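Local coordinates for protein similar to N-acetyltransferase (Staphylococcus aureus subsp. aureus, PDB 4MBU) that probably transfers an acetyl group from acetyl-coenzyme A to an amine substrate, as a member of the Gcn5-related N-acetyltransferase (GNAT) family, at residues T28-Y33 with S86-A91. Sequence-based numbering, arbitrary orientation.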
loop_
_atom_site.group_PDB
_atom_site.type_symbol
_atom_site.label_atom_id
_atom_site.label_comp_id
_atom_site.label_asym_id
_atom_site.label_seq_id
_atom_site.Cartn_x
_atom_site.Cartn_y
_atom_site.Cartn_z
ATOM N N THR A 28 -10.021 1.336 15.750
ATOM C CA THR A 28 -9.644 2.563 15.071
ATOM C C THR A 28 -10.519 2.784 13.838
ATOM O O THR A 28 -10.164 3.551 12.948
ATOM C CB THR A 28 -8.203 2.477 14.606
ATOM O OG1 THR A 28 -8.067 1.340 13.751
ATOM C CG2 THR A 28 -7.272 2.316 15.795
ATOM N N ALA A 29 -11.651 2.088 13.779
ATOM C CA ALA A 29 -12.557 2.213 12.645
ATOM C C ALA A 29 -13.262 3.578 12.647
ATOM O O ALA A 29 -13.734 4.046 11.611
ATOM C CB ALA A 29 -13.580 1.084 12.659
ATOM N N VAL A 30 -13.335 4.200 13.823
ATOM C CA VAL A 30 -13.876 5.549 13.971
ATOM C C VAL A 30 -12.835 6.381 14.714
ATOM O O VAL A 30 -12.463 6.039 15.844
ATOM C CB VAL A 30 -15.177 5.546 14.800
ATOM C CG1 VAL A 30 -15.837 6.919 14.752
ATOM C CG2 VAL A 30 -16.151 4.492 14.286
ATOM N N TYR A 31 -12.348 7.454 14.085
ATOM C CA TYR A 31 -11.370 8.331 14.730
ATOM C C TYR A 31 -12.070 9.241 15.762
ATOM O O TYR A 31 -11.977 10.472 15.710
ATOM C CB TYR A 31 -10.585 9.164 13.700
ATOM C CG TYR A 31 -9.479 8.423 12.939
ATOM C CD1 TYR A 31 -9.506 7.040 12.789
ATOM C CD2 TYR A 31 -8.403 9.117 12.381
ATOM C CE1 TYR A 31 -8.499 6.368 12.091
ATOM C CE2 TYR A 31 -7.389 8.449 11.669
ATOM C CZ TYR A 31 -7.454 7.073 11.536
ATOM O OH TYR A 31 -6.470 6.381 10.846
ATOM N N THR A 32 -12.774 8.613 16.701
ATOM C CA THR A 32 -13.528 9.319 17.736
ATOM C C THR A 32 -13.157 8.682 19.070
ATOM O O THR A 32 -12.781 7.510 19.114
ATOM C CB THR A 32 -15.041 9.201 17.483
ATOM O OG1 THR A 32 -15.365 9.835 16.239
ATOM C CG2 THR A 32 -15.860 9.875 18.594
ATOM N N TYR A 33 -13.234 9.440 20.157
ATOM C CA TYR A 33 -12.882 8.887 21.457
ATOM C C TYR A 33 -14.107 8.519 22.292
ATOM O O TYR A 33 -14.143 7.443 22.888
ATOM C CB TYR A 33 -11.992 9.861 22.233
ATOM C CG TYR A 33 -10.725 10.274 21.515
ATOM C CD1 TYR A 33 -9.701 9.365 21.284
ATOM C CD2 TYR A 33 -10.545 11.585 21.088
ATOM C CE1 TYR A 33 -8.521 9.756 20.628
ATOM C CE2 TYR A 33 -9.383 11.980 20.434
ATOM C CZ TYR A 33 -8.376 11.059 20.209
ATOM O OH TYR A 33 -7.215 11.457 19.571
ATOM N N SER A 86 -18.923 4.601 4.364
ATOM C CA SER A 86 -18.483 3.864 5.540
ATOM C C SER A 86 -19.402 2.681 5.814
ATOM O O SER A 86 -20.607 2.715 5.514
ATOM C CB SER A 86 -18.349 4.781 6.762
ATOM O OG SER A 86 -19.405 5.707 6.839
ATOM N N ILE A 87 -18.807 1.623 6.356
ATOM C CA ILE A 87 -19.500 0.369 6.618
ATOM C C ILE A 87 -19.109 -0.113 8.009
ATOM O O ILE A 87 -17.933 -0.110 8.360
ATOM C CB ILE A 87 -19.084 -0.721 5.619
ATOM C CG1 ILE A 87 -19.437 -0.328 4.181
ATOM C CG2 ILE A 87 -19.729 -2.070 5.967
ATOM C CD1 ILE A 87 -18.728 -1.204 3.152
ATOM N N TYR A 88 -20.097 -0.532 8.793
ATOM C CA TYR A 88 -19.849 -1.057 10.129
ATOM C C TYR A 88 -20.622 -2.351 10.328
ATOM O O TYR A 88 -21.816 -2.419 10.046
ATOM C CB TYR A 88 -20.257 -0.031 11.183
ATOM C CG TYR A 88 -19.547 1.292 11.046
ATOM C CD1 TYR A 88 -18.290 1.479 11.592
ATOM C CD2 TYR A 88 -20.133 2.347 10.366
ATOM C CE1 TYR A 88 -17.641 2.670 11.478
ATOM C CE2 TYR A 88 -19.491 3.551 10.243
ATOM C CZ TYR A 88 -18.239 3.700 10.803
ATOM O OH TYR A 88 -17.569 4.887 10.692
ATOM N N VAL A 89 -19.925 -3.381 10.790
ATOM C CA VAL A 89 -20.527 -4.692 11.013
ATOM C C VAL A 89 -20.380 -5.045 12.485
ATOM O O VAL A 89 -19.308 -4.844 13.068
ATOM C CB VAL A 89 -19.833 -5.786 10.165
ATOM C CG1 VAL A 89 -20.354 -7.161 10.544
ATOM C CG2 VAL A 89 -20.046 -5.533 8.673
ATOM N N ASP A 90 -21.456 -5.540 13.091
ATOM C CA ASP A 90 -21.404 -5.983 14.483
ATOM C C ASP A 90 -20.276 -7.004 14.658
ATOM O O ASP A 90 -20.057 -7.853 13.789
ATOM C CB ASP A 90 -22.748 -6.580 14.905
ATOM C CG ASP A 90 -22.836 -6.822 16.404
ATOM O OD1 ASP A 90 -22.300 -7.843 16.880
ATOM O OD2 ASP A 90 -23.445 -5.993 17.111
ATOM N N ALA A 91 -19.545 -6.898 15.766
ATOM C CA ALA A 91 -18.387 -7.764 15.998
ATOM C C ALA A 91 -18.782 -9.225 16.237
ATOM O O ALA A 91 -17.965 -10.130 16.081
ATOM C CB ALA A 91 -17.535 -7.224 17.151
#
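The loop that joins helix 13-26 to helix 38-50 meets the C-terminal end of strand 82-89, the fourth strand of the GNAT sheet, where the Y88 side chain extends toward A29 and V30. This strand runs parallel to strand 117-123; in GNAT enzymes the splayed ends of this pair form the acetyl-coenzyme A site, so the loop probably lies near the active-site side.

Methyl CG2 of V30 approaches the hydroxyl-bearing half of the ring, 3.7 Å from Y88 CE1 and 3.9 Å from Y88 OH, and the two side chains cross at roughly a right angle. With CG1 anti to the backbone N (chi1 -171°), V30 offers CG2 alone to the tyrosine within 4.2 Å. The carbonyl of A29 lies at the ring edge, near its plane, but A29 O and Y88 OH stand 4.0 Å apart and no hydrogen bond crosses the contact.

With CB pointing toward the loop and CG anti to the carbonyl carbon (chi1 -58°), the phenol end of Y88 lies beside V30. Its ring meets F67 of strand 63-72 with the planes about 30° apart and Y20 of helix 13-26 edge-to-face, while V30 rests on Y20, A23 and I24. K150 NZ binds both V30 O and T32 O, and Y31 packs on A78 and Y79 of the second subunit. A cadmium ion lies about 5 Å from the Y88 side chain.

Only 102 Å² is buried between the two segments: the contact is small and apolar, methyl against phenol, and the loop segment does not set the rotation of the hydroxyl.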